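Local coordinates for protein methylenetetrahydrofolate--tRNA-(uracil-5-)-methyltransferase TrmFO (Thermus thermophilus, PDB 3G5S) that catalyses the folate- and FAD-dependent formation of 5-methyluridine at position 54 of tRNA, with NADH or NADPH as reductant, at residues H308-L313 / A334-G339. Residues are numbered along the deposited sequence; the frame is centred on the assembly and turned at random.
With FAD (flavin-adenine dinucleotide), chain B.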
loop_
_atom_site.group_PDB
_atom_site.type_symbol
_atom_site.label_atom_id
_atom_site.label_comp_id
_atom_site.label_asym_id
_atom_site.label_seq_id
_atom_site.Cartn_x
_atom_site.Cartn_y
_atom_site.Cartn_z
ATOM N N HIS A 308 -3.527 -2.860 -12.035
ATOM C CA HIS A 308 -3.028 -1.754 -12.830
ATOM C C HIS A 308 -1.524 -1.711 -12.982
ATOM O O HIS A 308 -0.777 -2.412 -12.295
ATOM C CB HIS A 308 -3.566 -0.399 -12.351
ATOM C CG HIS A 308 -3.519 -0.204 -10.869
ATOM N ND1 HIS A 308 -2.340 -0.130 -10.162
ATOM C CD2 HIS A 308 -4.513 -0.041 -9.964
ATOM C CE1 HIS A 308 -2.608 0.065 -8.882
ATOM N NE2 HIS A 308 -3.918 0.113 -8.734
ATOM N N ARG A 309 -1.107 -0.883 -13.927
ATOM C CA ARG A 309 0.286 -0.554 -14.120
ATOM C C ARG A 309 0.809 0.114 -12.852
ATOM O O ARG A 309 0.252 1.112 -12.390
ATOM C CB ARG A 309 0.406 0.382 -15.318
ATOM C CG ARG A 309 1.755 1.015 -15.492
ATOM C CD ARG A 309 2.723 0.078 -16.172
ATOM N NE ARG A 309 3.983 0.766 -16.404
ATOM C CZ ARG A 309 4.974 0.807 -15.522
ATOM N NH1 ARG A 309 4.857 0.179 -14.363
ATOM N NH2 ARG A 309 6.086 1.470 -15.801
ATOM N N ASN A 310 1.876 -0.443 -12.294
ATOM C CA ASN A 310 2.353 -0.032 -10.977
ATOM C C ASN A 310 3.715 -0.650 -10.731
ATOM O O ASN A 310 3.809 -1.833 -10.429
ATOM C CB ASN A 310 1.352 -0.512 -9.906
ATOM C CG ASN A 310 1.638 0.039 -8.506
ATOM O OD1 ASN A 310 1.188 1.127 -8.144
ATOM N ND2 ASN A 310 2.354 -0.739 -7.696
ATOM N N THR A 311 4.774 0.142 -10.866
ATOM C CA THR A 311 6.118 -0.333 -10.549
ATOM C C THR A 311 6.357 -0.301 -9.051
ATOM O O THR A 311 6.154 0.728 -8.402
ATOM C CB THR A 311 7.172 0.508 -11.248
ATOM O OG1 THR A 311 7.036 0.310 -12.657
ATOM C CG2 THR A 311 8.558 0.081 -10.831
ATOM N N TYR A 312 6.793 -1.428 -8.501
ATOM C CA TYR A 312 7.085 -1.501 -7.080
ATOM C C TYR A 312 8.052 -2.634 -6.766
ATOM O O TYR A 312 8.195 -3.590 -7.531
ATOM C CB TYR A 312 5.787 -1.627 -6.254
ATOM C CG TYR A 312 5.092 -2.966 -6.392
ATOM C CD1 TYR A 312 4.339 -3.271 -7.521
ATOM C CD2 TYR A 312 5.189 -3.929 -5.399
ATOM C CE1 TYR A 312 3.709 -4.497 -7.652
ATOM C CE2 TYR A 312 4.559 -5.158 -5.521
ATOM C CZ TYR A 312 3.819 -5.440 -6.654
ATOM O OH TYR A 312 3.188 -6.658 -6.803
ATOM N N LEU A 313 8.703 -2.505 -5.620
ATOM C CA LEU A 313 9.663 -3.476 -5.125
ATOM C C LEU A 313 9.047 -4.526 -4.214
ATOM O O LEU A 313 8.024 -4.286 -3.560
ATOM C CB LEU A 313 10.746 -2.753 -4.333
ATOM C CG LEU A 313 11.590 -1.778 -5.148
ATOM C CD1 LEU A 313 12.402 -0.909 -4.214
ATOM C CD2 LEU A 313 12.496 -2.522 -6.127
ATOM N N ALA A 334 10.561 4.790 -0.662
ATOM C CA ALA A 334 9.320 5.317 -0.115
ATOM C C ALA A 334 8.275 5.421 -1.208
ATOM O O ALA A 334 8.595 5.420 -2.400
ATOM C CB ALA A 334 9.556 6.677 0.530
ATOM N N GLY A 335 7.015 5.513 -0.793
ATOM C CA GLY A 335 5.921 5.639 -1.729
ATOM C C GLY A 335 5.607 4.327 -2.409
ATOM O O GLY A 335 5.922 3.245 -1.908
ATOM N N VAL A 336 4.950 4.421 -3.559
ATOM C CA VAL A 336 4.556 3.231 -4.295
ATOM C C VAL A 336 5.759 2.328 -4.597
ATOM O O VAL A 336 5.642 1.103 -4.572
ATOM C CB VAL A 336 3.809 3.626 -5.573
ATOM C CG1 VAL A 336 3.714 2.454 -6.549
ATOM C CG2 VAL A 336 2.424 4.132 -5.202
ATOM N N LEU A 337 6.917 2.920 -4.877
ATOM C CA LEU A 337 8.089 2.098 -5.145
ATOM C C LEU A 337 8.379 1.115 -3.997
ATOM O O LEU A 337 8.855 -0.001 -4.223
ATOM C CB LEU A 337 9.306 2.987 -5.420
ATOM C CG LEU A 337 10.586 2.238 -5.804
ATOM C CD1 LEU A 337 10.431 1.563 -7.171
ATOM C CD2 LEU A 337 11.775 3.186 -5.793
ATOM N N ALA A 338 8.113 1.546 -2.761
ATOM C CA ALA A 338 8.350 0.727 -1.571
ATOM C C ALA A 338 7.255 -0.297 -1.298
ATOM O O ALA A 338 7.373 -1.077 -0.350
ATOM C CB ALA A 338 8.532 1.615 -0.345
ATOM N N GLY A 339 6.182 -0.289 -2.085
ATOM C CA GLY A 339 5.137 -1.279 -1.900
ATOM C C GLY A 339 3.872 -0.803 -1.203
ATOM O O GLY A 339 3.057 -1.636 -0.803
HETATM P PA FAD B . 4.516 9.911 -7.512
HETATM O O1A FAD B . 4.105 9.403 -8.864
HETATM O O2A FAD B . 3.606 10.868 -6.806
HETATM O O5B FAD B . 5.959 10.592 -7.573
HETATM C C5B FAD B . 7.035 9.984 -8.260
HETATM C C4B FAD B . 7.857 11.095 -8.884
HETATM O O4B FAD B . 9.061 10.554 -9.399
HETATM C C3B FAD B . 7.134 11.744 -10.063
HETATM O O3B FAD B . 7.096 13.151 -9.916
HETATM C C2B FAD B . 7.954 11.323 -11.282
HETATM O O2B FAD B . 7.984 12.269 -12.331
HETATM C C1B FAD B . 9.332 11.134 -10.677
HETATM N N9A FAD B . 10.255 10.204 -11.344
HETATM C C8A FAD B . 10.000 8.931 -11.775
HETATM N N7A FAD B . 11.149 8.391 -12.231
HETATM C C5A FAD B . 12.136 9.314 -12.080
HETATM C C6A FAD B . 13.494 9.314 -12.369
HETATM N N6A FAD B . 14.147 8.205 -12.740
HETATM N N1A FAD B . 14.224 10.435 -12.077
HETATM C C2A FAD B . 13.638 11.554 -11.535
HETATM N N3A FAD B . 12.293 11.566 -11.242
HETATM C C4A FAD B . 11.579 10.457 -11.525
HETATM N N1 FAD B . -3.653 7.185 -5.116
HETATM C C2 FAD B . -4.718 7.534 -4.325
HETATM O O2 FAD B . -4.607 7.550 -3.101
HETATM N N3 FAD B . -5.920 7.872 -4.915
HETATM C C4 FAD B . -6.093 7.879 -6.290
HETATM O O4 FAD B . -7.181 8.192 -6.787
HETATM C C4X FAD B . -5.002 7.524 -7.082
HETATM N N5 FAD B . -5.110 7.503 -8.454
HETATM C C5X FAD B . -4.017 7.159 -9.224
HETATM C C6 FAD B . -4.137 7.152 -10.609
HETATM C C7 FAD B . -3.058 6.800 -11.407
HETATM C C7M FAD B . -3.194 6.794 -12.905
HETATM C C8 FAD B . -1.848 6.460 -10.810
HETATM C C8M FAD B . -0.671 6.080 -11.662
HETATM C C9 FAD B . -1.723 6.469 -9.423
HETATM C C9A FAD B . -2.807 6.817 -8.619
HETATM N N10 FAD B . -2.691 6.808 -7.235
HETATM C C10 FAD B . -3.791 7.178 -6.484
HETATM C "C1'" FAD B . -1.703 5.867 -6.583
HETATM C "C2'" FAD B . -0.643 6.566 -5.715
HETATM O "O2'" FAD B . -1.107 6.827 -4.401
HETATM C "C3'" FAD B . -0.104 7.838 -6.370
HETATM O "O3'" FAD B . 0.553 7.436 -7.556
HETATM C "C4'" FAD B . 0.871 8.611 -5.484
HETATM O "O4'" FAD B . 1.116 9.859 -6.101
HETATM C "C5'" FAD B . 2.165 7.843 -5.244
HETATM O "O5'" FAD B . 3.124 8.699 -4.661
HETATM P P FAD B . 4.673 8.485 -4.999
HETATM O O1P FAD B . 5.096 7.086 -4.687
HETATM O O2P FAD B . 5.414 9.596 -4.331
HETATM O O3P FAD B . 4.752 8.614 -6.598
HETATM O O HOH W 1 3.143 -0.179 -4.723
#
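V336 of the FAD-binding loop points one methyl at N310 and T311 of strand 309-313 and the other at the cofactor. The loop follows the last strand of the parallel Rossmann-type sheet, 331-333, and makes a short 3-10 turn; strand 309-313 pairs antiparallel with 154-155 and carries Y312, whose OH meets F390 O and glutathione. V336 N donates to FAD O1P at 2.9 Å, tying the turn to a cofactor phosphate. From CB, 3.8 Å from FAD O1P, the valine divides. CG1, anti to the backbone N (chi1 165°), meets N310 OD1 at 3.3 Å and T311 O at 3.5 Å; T311 O is buried without a polar partner. CG2 packs against the FAD ribityl chain, 3.7 Å from FAD C5'. A water accepts from N310 ND2 and lies within hydrogen-bonding distance of V336 O, an oxygen that also receives G339 N and lies against Y312 CB.

One direct hydrogen bond joins the backbones, L313 N to L337 O, 2.9 Å with an N-H...O angle of 158°. Beside it, L313 crosses L337 at a slant, its CG 3.4 Å from L337 O. With an alanine here the backbone bond could persist, but L337 CG and CD1 would probably lose their apolar partners on L313 and a gap would open beside them. The apolar approach itself is L313 CD1 to L337 CG, at 4.0 Å.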